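Side-chain contacts in flap endonuclease 1 (Methanocaldococcus jannaschii, PDB 1A76), which cleaves 5'-flap structures and trims DNA as a 5'-3' exonuclease during DNA replication and repair, with magnesium ions as cofactor: residues G6-K11 with G234-Y239; G44-N49 with V124-P129; Y63-L68 with M142-V147; M221-N226 with R263-P268; G228-I233 with D249-E254. All coordinates share one frame; numbering follows the deposited sequence.

Interaction 1. Residues G6-K11 with G234-Y239; sequences GDFIPK and GFKRAY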
# COMPACT_ATOMS: atom_id res chain seq x y z
N GLY A 6 -5.04 -14.68 -5.12
CA GLY A 6 -6.29 -14.58 -5.87
C GLY A 6 -7.15 -15.81 -6.11
O GLY A 6 -8.15 -16.03 -5.42
N ASP A 7 -6.75 -16.60 -7.09
CA ASP A 7 -7.44 -17.81 -7.50
C ASP A 7 -7.53 -18.90 -6.42
O ASP A 7 -8.25 -19.88 -6.59
CB ASP A 7 -6.74 -18.39 -8.74
CG ASP A 7 -7.49 -19.56 -9.35
OD1 ASP A 7 -7.27 -20.71 -8.92
OD2 ASP A 7 -8.30 -19.32 -10.28
N PHE A 8 -6.82 -18.72 -5.32
CA PHE A 8 -6.80 -19.76 -4.29
C PHE A 8 -7.44 -19.49 -2.95
O PHE A 8 -7.55 -20.39 -2.14
CB PHE A 8 -5.36 -20.20 -4.09
CG PHE A 8 -4.65 -20.49 -5.37
CD1 PHE A 8 -4.88 -21.70 -6.04
CD2 PHE A 8 -3.80 -19.55 -5.95
CE1 PHE A 8 -4.28 -21.96 -7.26
CE2 PHE A 8 -3.19 -19.81 -7.17
CZ PHE A 8 -3.43 -21.02 -7.83
N ILE A 9 -7.89 -18.27 -2.71
CA ILE A 9 -8.51 -17.99 -1.43
C ILE A 9 -9.93 -17.48 -1.58
O ILE A 9 -10.28 -16.88 -2.60
CB ILE A 9 -7.69 -16.97 -0.62
CG1 ILE A 9 -7.64 -15.63 -1.36
CG2 ILE A 9 -6.27 -17.49 -0.43
CD1 ILE A 9 -6.79 -14.60 -0.67
N PRO A 10 -10.79 -17.76 -0.58
CA PRO A 10 -12.18 -17.28 -0.66
C PRO A 10 -12.24 -15.76 -0.60
O PRO A 10 -11.45 -15.12 0.09
CB PRO A 10 -12.87 -17.94 0.53
CG PRO A 10 -11.76 -18.31 1.48
CD PRO A 10 -10.54 -18.57 0.63
N LYS A 11 -13.15 -15.18 -1.36
CA LYS A 11 -13.33 -13.73 -1.37
C LYS A 11 -14.71 -13.46 -1.92
O LYS A 11 -15.31 -14.33 -2.55
CB LYS A 11 -12.27 -13.06 -2.24
CG LYS A 11 -12.44 -13.30 -3.72
CD LYS A 11 -11.35 -14.20 -4.25
CE LYS A 11 -10.22 -13.40 -4.83
NZ LYS A 11 -9.53 -12.65 -3.75
N GLY A 234 4.01 -23.67 -6.58
CA GLY A 234 2.86 -22.79 -6.58
C GLY A 234 1.98 -22.94 -5.33
O GLY A 234 2.35 -23.65 -4.39
N PHE A 235 0.81 -22.31 -5.33
CA PHE A 235 -0.09 -22.37 -4.19
C PHE A 235 -0.56 -23.79 -3.83
O PHE A 235 -0.51 -24.19 -2.67
CB PHE A 235 -1.30 -21.45 -4.41
CG PHE A 235 -2.18 -21.28 -3.20
CD1 PHE A 235 -3.07 -22.28 -2.82
CD2 PHE A 235 -2.12 -20.12 -2.43
CE1 PHE A 235 -3.90 -22.13 -1.69
CE2 PHE A 235 -2.93 -19.96 -1.30
CZ PHE A 235 -3.82 -20.97 -0.94
N LYS A 236 -0.99 -24.54 -4.85
CA LYS A 236 -1.48 -25.89 -4.67
C LYS A 236 -0.46 -26.81 -4.02
O LYS A 236 -0.78 -27.53 -3.07
CB LYS A 236 -1.90 -26.49 -6.03
CG LYS A 236 -3.35 -26.26 -6.42
CD LYS A 236 -3.87 -27.42 -7.28
CE LYS A 236 -5.00 -28.17 -6.57
NZ LYS A 236 -4.68 -29.61 -6.32
N ARG A 237 0.76 -26.81 -4.55
CA ARG A 237 1.82 -27.66 -4.02
C ARG A 237 2.25 -27.24 -2.62
O ARG A 237 2.52 -28.07 -1.75
CB ARG A 237 3.03 -27.66 -4.96
CG ARG A 237 4.29 -28.29 -4.38
CD ARG A 237 4.19 -29.82 -4.22
NE ARG A 237 5.48 -30.38 -3.83
CZ ARG A 237 5.64 -31.44 -3.05
NH1 ARG A 237 4.59 -32.09 -2.55
NH2 ARG A 237 6.87 -31.84 -2.74
N ALA A 238 2.29 -25.93 -2.40
CA ALA A 238 2.69 -25.38 -1.11
C ALA A 238 1.64 -25.71 -0.04
O ALA A 238 1.98 -26.08 1.08
CB ALA A 238 2.88 -23.88 -1.24
N TYR A 239 0.37 -25.58 -0.42
CA TYR A 239 -0.74 -25.87 0.48
C TYR A 239 -0.72 -27.37 0.81
O TYR A 239 -1.05 -27.79 1.92
CB TYR A 239 -2.06 -25.50 -0.21
CG TYR A 239 -3.33 -25.87 0.54
CD1 TYR A 239 -3.74 -25.15 1.66
CD2 TYR A 239 -4.14 -26.92 0.10
CE1 TYR A 239 -4.93 -25.47 2.33
CE2 TYR A 239 -5.33 -27.24 0.76
CZ TYR A 239 -5.73 -26.51 1.87
OH TYR A 239 -6.93 -26.81 2.48
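Phe8 and Phe235 lie over one another in opposite senses, each ring resting on the other's CB. On the other face of the Phe8 ring lies OD1 of the preceding Asp7, offset from its centre. The two ring planes are nearly parallel, 7° apart, but the rings are slid so far that they hardly overlap: the centroids are 4.7 Å apart, and what faces each ring is mostly the partner's methylene. Phe235 CB stands 3.6 Å from the centroid of the Phe8 ring, a CH-pi contact over the face, and Phe8 CB sits likewise over the centre of the Phe235 ring. Two reciprocal CH-pi contacts do more here than ring overlap; Phe8 CG and Phe235 CG are 3.4 Å apart. Phe235 starts its helix with CG anti to the backbone N (chi1 -171°), which swings the ring out toward Phe8. Next along, Ile9 adds a looser apolar touch, its CG2 4.2 Å from Phe235 CE2. With an alanine at Phe235, the CB of Phe8 and the CG2 of Ile9 would probably face a gap. Farther on, Pro10 turns to Glu202 and Asp206, and Lys11 NZ makes a salt bridge with Glu196. The contact therefore ties the loop before strand 12-13, in the N-domain, to the start of helix 235-244, for which Gly234 is the N-cap residue. Phe235 also packs on Ile217 and Met221 of helix 211-221 and on Leu207 of helix 200-207, while Ile9 rests on Val203 of that same helix.

Interaction 2. Residues G44-N49 with V124-P129; sequences GSPLRN and VSYLTP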
# COMPACT_ATOMS: atom_id res chain seq x y z
N GLY A 44 -2.68 6.39 -22.96
CA GLY A 44 -1.96 5.63 -21.95
C GLY A 44 -0.77 6.37 -21.38
O GLY A 44 0.08 5.78 -20.70
N SER A 45 -0.69 7.66 -21.66
CA SER A 45 0.40 8.49 -21.16
C SER A 45 -0.04 9.01 -19.80
O SER A 45 -1.21 9.32 -19.59
CB SER A 45 0.69 9.65 -22.12
OG SER A 45 0.02 10.83 -21.73
N PRO A 46 0.90 9.12 -18.85
CA PRO A 46 0.52 9.62 -17.52
C PRO A 46 -0.05 11.03 -17.57
O PRO A 46 0.21 11.78 -18.51
CB PRO A 46 1.83 9.57 -16.73
CG PRO A 46 2.91 9.54 -17.75
CD PRO A 46 2.34 8.81 -18.93
N LEU A 47 -0.84 11.37 -16.57
CA LEU A 47 -1.41 12.72 -16.48
C LEU A 47 -0.26 13.66 -16.11
O LEU A 47 0.53 13.34 -15.22
CB LEU A 47 -2.48 12.78 -15.39
CG LEU A 47 -3.85 13.33 -15.78
CD1 LEU A 47 -4.45 12.43 -16.85
CD2 LEU A 47 -4.76 13.38 -14.55
N ARG A 48 -0.17 14.81 -16.76
CA ARG A 48 0.89 15.76 -16.44
C ARG A 48 0.40 17.20 -16.50
O ARG A 48 -0.57 17.50 -17.21
CB ARG A 48 2.08 15.62 -17.40
CG ARG A 48 2.44 14.20 -17.83
CD ARG A 48 3.63 14.26 -18.79
NE ARG A 48 4.26 12.96 -19.04
CZ ARG A 48 5.39 12.56 -18.47
NH1 ARG A 48 6.03 13.36 -17.62
NH2 ARG A 48 5.89 11.36 -18.76
N ASN A 49 1.06 18.09 -15.77
CA ASN A 49 0.70 19.49 -15.80
C ASN A 49 1.47 20.15 -16.95
O ASN A 49 2.22 19.49 -17.69
CB ASN A 49 1.00 20.17 -14.45
CG ASN A 49 2.46 20.04 -14.02
OD1 ASN A 49 2.77 20.11 -12.83
ND2 ASN A 49 3.37 19.87 -14.98
N VAL A 124 13.53 4.85 -8.38
CA VAL A 124 12.38 5.13 -7.54
C VAL A 124 11.17 5.40 -8.42
O VAL A 124 10.31 6.22 -8.07
CB VAL A 124 12.66 6.36 -6.67
CG1 VAL A 124 12.95 7.62 -7.50
CG2 VAL A 124 11.50 6.73 -5.76
N SER A 125 11.11 4.72 -9.58
CA SER A 125 10.01 4.85 -10.55
C SER A 125 9.47 6.28 -10.66
O SER A 125 10.08 7.23 -10.15
CB SER A 125 8.85 3.92 -10.18
OG SER A 125 8.30 4.30 -8.94
N TYR A 126 8.33 6.43 -11.34
CA TYR A 126 7.71 7.74 -11.47
C TYR A 126 7.26 8.21 -10.08
O TYR A 126 7.07 9.40 -9.84
CB TYR A 126 6.50 7.66 -12.39
CG TYR A 126 6.79 7.84 -13.87
CD1 TYR A 126 7.90 8.55 -14.31
CD2 TYR A 126 5.92 7.32 -14.83
CE1 TYR A 126 8.14 8.75 -15.67
CE2 TYR A 126 6.15 7.51 -16.19
CZ TYR A 126 7.26 8.23 -16.60
OH TYR A 126 7.50 8.42 -17.95
N LEU A 127 7.05 7.25 -9.18
CA LEU A 127 6.64 7.56 -7.81
C LEU A 127 7.88 7.95 -7.04
O LEU A 127 8.54 7.10 -6.44
CB LEU A 127 5.99 6.34 -7.14
CG LEU A 127 4.72 6.54 -6.30
CD1 LEU A 127 4.65 5.46 -5.24
CD2 LEU A 127 4.69 7.92 -5.67
N THR A 128 8.21 9.24 -7.08
CA THR A 128 9.39 9.76 -6.40
C THR A 128 9.09 10.22 -4.98
O THR A 128 7.95 10.49 -4.64
CB THR A 128 9.97 10.97 -7.14
OG1 THR A 128 8.97 12.00 -7.21
CG2 THR A 128 10.41 10.60 -8.53
N PRO A 129 10.12 10.32 -4.14
CA PRO A 129 9.92 10.77 -2.76
C PRO A 129 9.22 12.14 -2.72
O PRO A 129 8.36 12.38 -1.88
CB PRO A 129 11.33 10.82 -2.18
CG PRO A 129 12.08 9.78 -2.99
CD PRO A 129 11.53 9.94 -4.39
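Tyr126 lays its ring obliquely against Pro46, where CE2 comes 4.1 Å from the proline CG, the two side chains crossing at about a right angle. The tyrosine sits in the middle of an ST turn: Ser125 OG accepts the N-H of Leu127, with the N 3.2 Å from that OG, and Leu127 is itself the centre of an inverse gamma turn. Directly after, Thr128 serves as N-cap of helix 129-142, its OG1 bonded to Met131 N. A compact run of turns thus carries the chain into that helix and presents one aromatic ring to the loop between helices 28-38 and 56-70. This joins the I-domain to the N-domain at a small, partly buried place away from the metal sites. Ile54 also touches Tyr126, and Leu127 packs on Leu32, Tyr33 and Leu36 of helix 28-38. Nearer the surface, Arg48 runs extended from CG to NE (chi2 180°), which carries its guanidinium up to the phenol end of the tyrosine. The firm polar partner of this arginine is Gly52, whose O takes a bond from NH1. The other terminal nitrogen, Arg48 NH2, is 3.4 Å from Tyr126 OH, with the hydroxyl near the guanidinium plane and the ring plane 88° from it.

Interaction 3. Residues Y63-L68 with M142-V147; sequences YKTIHL and MGIPYV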
# COMPACT_ATOMS: atom_id res chain seq x y z
N TYR A 63 -9.64 13.12 -5.88
CA TYR A 63 -10.92 12.58 -6.31
C TYR A 63 -11.33 11.24 -5.71
O TYR A 63 -12.50 11.05 -5.38
CB TYR A 63 -10.96 12.47 -7.84
CG TYR A 63 -10.95 13.83 -8.51
CD1 TYR A 63 -12.04 14.70 -8.39
CD2 TYR A 63 -9.82 14.28 -9.19
CE1 TYR A 63 -12.01 15.98 -8.93
CE2 TYR A 63 -9.78 15.57 -9.74
CZ TYR A 63 -10.87 16.41 -9.60
OH TYR A 63 -10.83 17.68 -10.08
N LYS A 64 -10.37 10.33 -5.57
CA LYS A 64 -10.67 9.02 -4.99
C LYS A 64 -11.06 9.17 -3.53
O LYS A 64 -12.01 8.55 -3.08
CB LYS A 64 -9.46 8.08 -5.09
CG LYS A 64 -9.81 6.65 -5.46
CD LYS A 64 -10.49 6.59 -6.82
CE LYS A 64 -11.76 5.75 -6.76
NZ LYS A 64 -11.98 4.95 -8.00
N THR A 65 -10.32 9.99 -2.79
CA THR A 65 -10.62 10.21 -1.38
C THR A 65 -12.02 10.84 -1.19
O THR A 65 -12.76 10.44 -0.28
CB THR A 65 -9.55 11.10 -0.70
OG1 THR A 65 -8.27 10.46 -0.75
CG2 THR A 65 -9.91 11.35 0.77
N ILE A 66 -12.37 11.81 -2.03
CA ILE A 66 -13.68 12.45 -1.92
C ILE A 66 -14.78 11.45 -2.29
O ILE A 66 -15.83 11.40 -1.65
CB ILE A 66 -13.79 13.71 -2.84
CG1 ILE A 66 -12.90 14.83 -2.30
CG2 ILE A 66 -15.24 14.23 -2.87
CD1 ILE A 66 -12.80 16.06 -3.22
N HIS A 67 -14.51 10.64 -3.31
CA HIS A 67 -15.45 9.62 -3.78
C HIS A 67 -15.83 8.70 -2.61
O HIS A 67 -16.99 8.35 -2.42
CB HIS A 67 -14.79 8.84 -4.93
CG HIS A 67 -15.50 7.59 -5.33
ND1 HIS A 67 -16.76 7.59 -5.89
CD2 HIS A 67 -15.11 6.29 -5.29
CE1 HIS A 67 -17.11 6.35 -6.18
NE2 HIS A 67 -16.12 5.54 -5.83
N LEU A 68 -14.82 8.33 -1.83
CA LEU A 68 -14.99 7.47 -0.66
C LEU A 68 -15.82 8.16 0.43
O LEU A 68 -16.75 7.58 1.00
CB LEU A 68 -13.61 7.10 -0.09
CG LEU A 68 -13.04 5.68 -0.25
CD1 LEU A 68 -13.48 5.05 -1.55
CD2 LEU A 68 -11.52 5.74 -0.15
N MET A 142 -6.37 18.76 2.44
CA MET A 142 -7.71 18.21 2.36
C MET A 142 -8.30 17.88 3.73
O MET A 142 -9.48 17.54 3.83
CB MET A 142 -7.70 16.95 1.49
CG MET A 142 -7.41 17.20 0.03
SD MET A 142 -7.26 15.63 -0.83
CE MET A 142 -8.89 14.94 -0.63
N GLY A 143 -7.48 17.98 4.77
CA GLY A 143 -7.93 17.70 6.13
C GLY A 143 -8.06 16.22 6.39
O GLY A 143 -8.72 15.80 7.36
N ILE A 144 -7.46 15.42 5.51
CA ILE A 144 -7.51 13.96 5.59
C ILE A 144 -6.26 13.46 6.33
O ILE A 144 -5.13 13.72 5.92
CB ILE A 144 -7.52 13.30 4.19
CG1 ILE A 144 -8.60 13.94 3.29
CG2 ILE A 144 -7.69 11.79 4.33
CD1 ILE A 144 -10.01 13.89 3.88
N PRO A 145 -6.46 12.68 7.40
CA PRO A 145 -5.34 12.16 8.19
C PRO A 145 -4.52 11.05 7.54
O PRO A 145 -5.04 10.19 6.82
CB PRO A 145 -6.01 11.68 9.47
CG PRO A 145 -7.37 11.25 9.01
CD PRO A 145 -7.76 12.20 7.92
N TYR A 146 -3.22 11.08 7.81
CA TYR A 146 -2.31 10.06 7.31
C TYR A 146 -1.33 9.66 8.39
O TYR A 146 -1.15 10.38 9.37
CB TYR A 146 -1.56 10.54 6.05
CG TYR A 146 -0.54 11.66 6.23
CD1 TYR A 146 0.75 11.40 6.70
CD2 TYR A 146 -0.86 12.97 5.86
CE1 TYR A 146 1.71 12.43 6.78
CE2 TYR A 146 0.08 13.99 5.94
CZ TYR A 146 1.36 13.72 6.40
OH TYR A 146 2.28 14.74 6.47
N VAL A 147 -0.73 8.49 8.23
CA VAL A 147 0.26 7.99 9.16
C VAL A 147 1.50 7.65 8.38
O VAL A 147 1.42 7.20 7.24
CB VAL A 147 -0.19 6.68 9.86
CG1 VAL A 147 0.51 6.56 11.23
CG2 VAL A 147 -1.68 6.61 10.00
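Thr65, in the second half of helix 56-70, meets Met142 and Ile144 with its carbon atoms and turns its oxygen to its own helix. From CB outward, the first neighbour is the methyl of Met142: CB lies 3.9 Å from Met142 CE. At the branch the two tips part. OG1, anti to the carbonyl carbon (chi1 -62°), bends back to bond with Val61 O one turn earlier and takes a weak bond from Trp77 NE1, so this buried hydroxyl has polar partners. CG2 instead reaches across, tip to tip with Ile144, 3.8 Å from its CG1 and 4.0 Å from its CD1, while Met142 CE is again close at 4.0 Å. The methionine gets there by a bend at its end: chi3 of 63° folds CE off an otherwise extended chain. The same methyl lies 4.3 Å from Ile66 CG1, and so it touches two successive residues. The contact shows how a threonine can serve a hydrophobic core, its methyl toward the partner segment and its hydroxyl bonded to the helix backbone. The partner segment is a helix-to-strand junction, where helix 129-142 ends in a Schellman motif at Gly143 and the chain passes into strand 146-148, at the edge of the sheet. Helix 298-315 adds Leu308 against Met142 and His304 against Ile66, while Ile144 packs on Trp77 of strand 74-79, parallel neighbour of strand 146-148.

Interaction 4. Residues M221-N226 with R263-P268; sequences MGTDYN and RIFKEP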
# COMPACT_ATOMS: atom_id res chain seq x y z
N MET A 221 5.63 -19.46 -2.39
CA MET A 221 5.32 -18.79 -3.64
C MET A 221 6.30 -17.67 -3.89
O MET A 221 6.63 -17.37 -5.04
CB MET A 221 3.88 -18.27 -3.62
CG MET A 221 2.84 -19.39 -3.59
SD MET A 221 1.16 -18.79 -3.29
CE MET A 221 0.83 -17.89 -4.78
N GLY A 222 6.77 -17.06 -2.81
CA GLY A 222 7.73 -15.97 -2.91
C GLY A 222 7.17 -14.65 -2.42
O GLY A 222 6.14 -14.17 -2.93
N THR A 223 7.82 -14.05 -1.43
CA THR A 223 7.39 -12.76 -0.90
C THR A 223 8.35 -11.67 -1.39
O THR A 223 9.25 -11.94 -2.18
CB THR A 223 7.36 -12.75 0.67
OG1 THR A 223 8.70 -12.78 1.19
CG2 THR A 223 6.60 -13.95 1.22
N ASP A 224 8.15 -10.44 -0.93
CA ASP A 224 9.05 -9.35 -1.32
C ASP A 224 10.40 -9.64 -0.69
O ASP A 224 11.43 -9.13 -1.12
CB ASP A 224 8.53 -8.00 -0.80
CG ASP A 224 7.24 -7.56 -1.47
OD1 ASP A 224 7.07 -7.79 -2.69
OD2 ASP A 224 6.39 -6.96 -0.78
N TYR A 225 10.39 -10.48 0.35
CA TYR A 225 11.59 -10.84 1.09
C TYR A 225 12.35 -12.05 0.54
O TYR A 225 13.47 -12.31 0.96
CB TYR A 225 11.22 -11.06 2.55
CG TYR A 225 10.55 -9.85 3.13
CD1 TYR A 225 11.26 -8.67 3.35
CD2 TYR A 225 9.18 -9.85 3.42
CE1 TYR A 225 10.65 -7.52 3.83
CE2 TYR A 225 8.55 -8.70 3.91
CZ TYR A 225 9.29 -7.55 4.11
OH TYR A 225 8.69 -6.41 4.60
N ASN A 226 11.74 -12.78 -0.37
CA ASN A 226 12.40 -13.93 -0.98
C ASN A 226 11.82 -14.11 -2.39
O ASN A 226 11.11 -15.07 -2.67
CB ASN A 226 12.24 -15.20 -0.11
CG ASN A 226 10.85 -15.81 -0.19
OD1 ASN A 226 10.67 -16.87 -0.80
ND2 ASN A 226 9.88 -15.17 0.43
N ARG A 263 9.31 -13.38 11.10
CA ARG A 263 9.27 -12.33 12.10
C ARG A 263 8.83 -10.99 11.51
O ARG A 263 8.24 -10.17 12.21
CB ARG A 263 10.63 -12.18 12.78
CG ARG A 263 10.64 -12.74 14.21
CD ARG A 263 12.04 -12.73 14.83
NE ARG A 263 12.88 -13.82 14.34
CZ ARG A 263 12.88 -15.06 14.83
NH1 ARG A 263 12.08 -15.38 15.83
NH2 ARG A 263 13.69 -15.97 14.32
N ILE A 264 9.11 -10.77 10.23
CA ILE A 264 8.70 -9.54 9.56
C ILE A 264 7.17 -9.44 9.55
O ILE A 264 6.61 -8.37 9.77
CB ILE A 264 9.21 -9.48 8.08
CG1 ILE A 264 10.53 -8.71 8.01
CG2 ILE A 264 8.16 -8.78 7.19
CD1 ILE A 264 11.56 -9.34 7.10
N PHE A 265 6.50 -10.57 9.30
CA PHE A 265 5.04 -10.59 9.25
C PHE A 265 4.39 -10.68 10.62
O PHE A 265 3.34 -10.09 10.85
CB PHE A 265 4.55 -11.76 8.38
CG PHE A 265 4.86 -11.60 6.93
CD1 PHE A 265 4.15 -10.68 6.15
CD2 PHE A 265 5.92 -12.29 6.36
CE1 PHE A 265 4.50 -10.46 4.82
CE2 PHE A 265 6.28 -12.08 5.03
CZ PHE A 265 5.56 -11.14 4.25
N LYS A 266 5.01 -11.43 11.53
CA LYS A 266 4.46 -11.63 12.86
C LYS A 266 4.82 -10.52 13.85
O LYS A 266 4.04 -10.24 14.76
CB LYS A 266 4.93 -12.98 13.43
CG LYS A 266 4.55 -14.21 12.59
CD LYS A 266 3.07 -14.24 12.22
CE LYS A 266 2.16 -14.51 13.42
NZ LYS A 266 2.54 -15.70 14.24
N GLU A 267 5.98 -9.90 13.67
CA GLU A 267 6.48 -8.86 14.57
C GLU A 267 6.90 -7.59 13.86
O GLU A 267 8.05 -7.16 13.98
CB GLU A 267 7.70 -9.36 15.34
CG GLU A 267 7.42 -9.72 16.76
CD GLU A 267 7.09 -11.17 16.90
OE1 GLU A 267 8.03 -12.00 16.85
OE2 GLU A 267 5.88 -11.47 17.05
N PRO A 268 5.99 -6.96 13.11
CA PRO A 268 6.44 -5.74 12.43
C PRO A 268 6.50 -4.54 13.37
O PRO A 268 5.87 -4.53 14.43
CB PRO A 268 5.40 -5.56 11.34
CG PRO A 268 4.15 -6.14 11.94
CD PRO A 268 4.59 -7.29 12.80
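An offset edge-to-face pair of Tyr225 and Phe265, backed by Ile264, joins the loop after helix 211-221 to helix 258-266 beside the metal site. Tyr225 CG is anti to the carbonyl carbon (chi1 -56°), which turns the ring to Ile264 and Phe265. The edge of Tyr225 points to the face of Phe265, with planes at 80° and centroids 5.8 Å apart; the closest atoms, Tyr225 CE2 and Phe265 CZ, are 3.9 Å apart. Ile264 meets the tyrosine with both branches: CD1 sits 3.9 Å from the ring centroid, over one face, and CG2 comes within 3.3 Å of Tyr225 CE2. Thr223 adds its methyl, CG2 being 4.3 Å from Phe265 CZ, while its OG1 accepts the N-H of Tyr225 in an ST turn. Asp224 lies between Thr223 and Tyr225, and its OD2 binds a manganese ion; Tyr225 OH makes a weak bond to OE2 of the metal-site residue Glu152. A serine in place of Tyr225 would probably leave Ile264 without a ring to cover, Phe265 without the edge against its face, and Glu152 without its weak phenol partner. The contact joins apolar packing on the helix side to a weak polar link on the metal-site side, and is likely to help hold the backbone round Asp224.

Interaction 5. Residues G228-I233 with D249-E254; sequences GGVKGI and DVLKKE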
# COMPACT_ATOMS: atom_id res chain seq x y z
N GLY A 228 10.93 -15.02 -6.09
CA GLY A 228 11.15 -16.28 -6.77
C GLY A 228 10.74 -17.46 -5.92
O GLY A 228 10.67 -18.59 -6.40
N GLY A 229 10.47 -17.21 -4.64
CA GLY A 229 10.05 -18.28 -3.75
C GLY A 229 10.90 -19.54 -3.72
O GLY A 229 12.13 -19.49 -3.77
N VAL A 230 10.23 -20.68 -3.66
CA VAL A 230 10.93 -21.95 -3.59
C VAL A 230 10.66 -22.85 -4.79
O VAL A 230 9.51 -23.15 -5.11
CB VAL A 230 10.55 -22.73 -2.28
CG1 VAL A 230 11.35 -24.02 -2.16
CG2 VAL A 230 10.80 -21.85 -1.06
N LYS A 231 11.74 -23.27 -5.44
CA LYS A 231 11.71 -24.18 -6.58
C LYS A 231 10.47 -24.20 -7.48
O LYS A 231 10.01 -25.27 -7.89
CB LYS A 231 11.98 -25.61 -6.08
CG LYS A 231 12.88 -25.67 -4.83
CD LYS A 231 14.30 -25.15 -5.11
CE LYS A 231 14.45 -23.66 -4.76
NZ LYS A 231 14.67 -23.38 -3.31
N GLY A 232 9.96 -23.02 -7.81
CA GLY A 232 8.80 -22.93 -8.68
C GLY A 232 7.50 -23.45 -8.09
O GLY A 232 6.49 -23.54 -8.80
N ILE A 233 7.51 -23.81 -6.81
CA ILE A 233 6.31 -24.33 -6.16
C ILE A 233 5.19 -23.28 -6.12
O ILE A 233 5.40 -22.14 -5.68
CB ILE A 233 6.62 -24.78 -4.71
CG1 ILE A 233 7.48 -26.05 -4.72
CG2 ILE A 233 5.34 -25.07 -3.96
CD1 ILE A 233 8.35 -26.20 -3.49
N ASP A 249 9.84 -27.67 7.85
CA ASP A 249 11.15 -28.30 7.69
C ASP A 249 11.68 -27.95 6.31
O ASP A 249 12.85 -27.61 6.15
CB ASP A 249 11.04 -29.82 7.84
CG ASP A 249 10.90 -30.25 9.29
OD1 ASP A 249 11.44 -29.56 10.18
OD2 ASP A 249 10.25 -31.29 9.55
N VAL A 250 10.80 -28.02 5.31
CA VAL A 250 11.17 -27.72 3.93
C VAL A 250 11.67 -26.29 3.74
O VAL A 250 12.66 -26.05 3.03
CB VAL A 250 9.96 -27.95 2.98
CG1 VAL A 250 10.28 -27.39 1.61
CG2 VAL A 250 9.62 -29.45 2.91
N LEU A 251 10.98 -25.34 4.36
CA LEU A 251 11.32 -23.92 4.27
C LEU A 251 12.64 -23.59 4.97
O LEU A 251 13.41 -22.77 4.50
CB LEU A 251 10.17 -23.08 4.85
CG LEU A 251 9.16 -22.45 3.89
CD1 LEU A 251 9.13 -23.16 2.56
CD2 LEU A 251 7.77 -22.47 4.53
N LYS A 252 12.89 -24.23 6.11
CA LYS A 252 14.14 -24.00 6.83
C LYS A 252 15.32 -24.41 5.92
O LYS A 252 16.35 -23.75 5.90
CB LYS A 252 14.15 -24.82 8.11
CG LYS A 252 15.46 -25.55 8.35
CD LYS A 252 16.29 -24.84 9.39
CE LYS A 252 17.00 -25.86 10.26
NZ LYS A 252 17.61 -26.93 9.42
N LYS A 253 15.14 -25.50 5.18
CA LYS A 253 16.15 -25.99 4.26
C LYS A 253 16.25 -25.14 2.99
O LYS A 253 17.35 -24.77 2.57
CB LYS A 253 15.82 -27.43 3.85
CG LYS A 253 16.46 -27.88 2.53
CD LYS A 253 16.10 -29.32 2.20
CE LYS A 253 16.60 -29.72 0.82
NZ LYS A 253 16.21 -31.11 0.43
N GLU A 254 15.11 -24.84 2.39
CA GLU A 254 15.08 -24.09 1.14
C GLU A 254 15.19 -22.57 1.20
O GLU A 254 15.60 -21.94 0.22
CB GLU A 254 13.82 -24.45 0.35
CG GLU A 254 13.81 -25.87 -0.20
CD GLU A 254 15.05 -26.19 -1.02
OE1 GLU A 254 15.50 -25.33 -1.81
OE2 GLU A 254 15.56 -27.32 -0.89
O HOH W 1 14.53 -20.73 -2.72
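The carboxylate of Glu254 is the flat group of this contact, approached by Lys231 on the anti side of OE1, tilted from its plane. Lys231 NZ donates to Glu254 OE1 at 2.6 Å, 20° out of the carboxylate plane, and the two charges make a salt bridge. The lysine reaches it by folding: bends at chi2, chi3 and chi4 curl the chain so that its carbons run close to the same oxygen, Lys231 CD lying 3.5 Å from Glu254 OE1. A water also accepts from Lys231 NZ, at 2.7 Å, and lies 2.9 Å from Gly229 O. Below the salt bridge the stem of the glutamate is apolar, and the Val230 side chain crosses it at about a right angle, with CG1 3.5 Å from Glu254 CB. The other methyl, Val230 CG2, is 4.2 Å from Leu251 CD1 one turn earlier in the helix. Val230 opens a type I' turn closed by the bond from Ile233 N to Val230 O, and Gly232 adopts a positive phi suited to glycine. Both Val230 and Leu251 also pack on Phe220 of helix 211-221. A glycine-rich loop between helices 211-221 and 235-244, packed here against helix 247-254, is consistent with the helix-three-turn-helix (H3TH) motif of the FEN1 family, which in relatives probably grips duplex DNA.

How the interactions relate
Interactions 3 and 4 are the buried ones, and both are built chiefly of carbon; interactions 1, 2 and 5 are partly buried. Of these three, interaction 1 is still ring and CH-pi packing, interaction 2 sets an arginine near a tyrosine, and interaction 5 is plainly polar. Interactions 1, 4 and 5 gather round helix 211-221 and the loop after it: Phe235 CD2 touches Met221 SD at 3.6 Å, and Ile233 CG2 touches Ala238 N at 3.5 Å. Interactions 2 and 3 instead tie the N-domain to the two ends of helix 129-142, without touching each other. Chemistry shifts accordingly, from the methyl packing of interaction 3 through the ring contacts of interactions 1 and 4 to the ion pair of interaction 5.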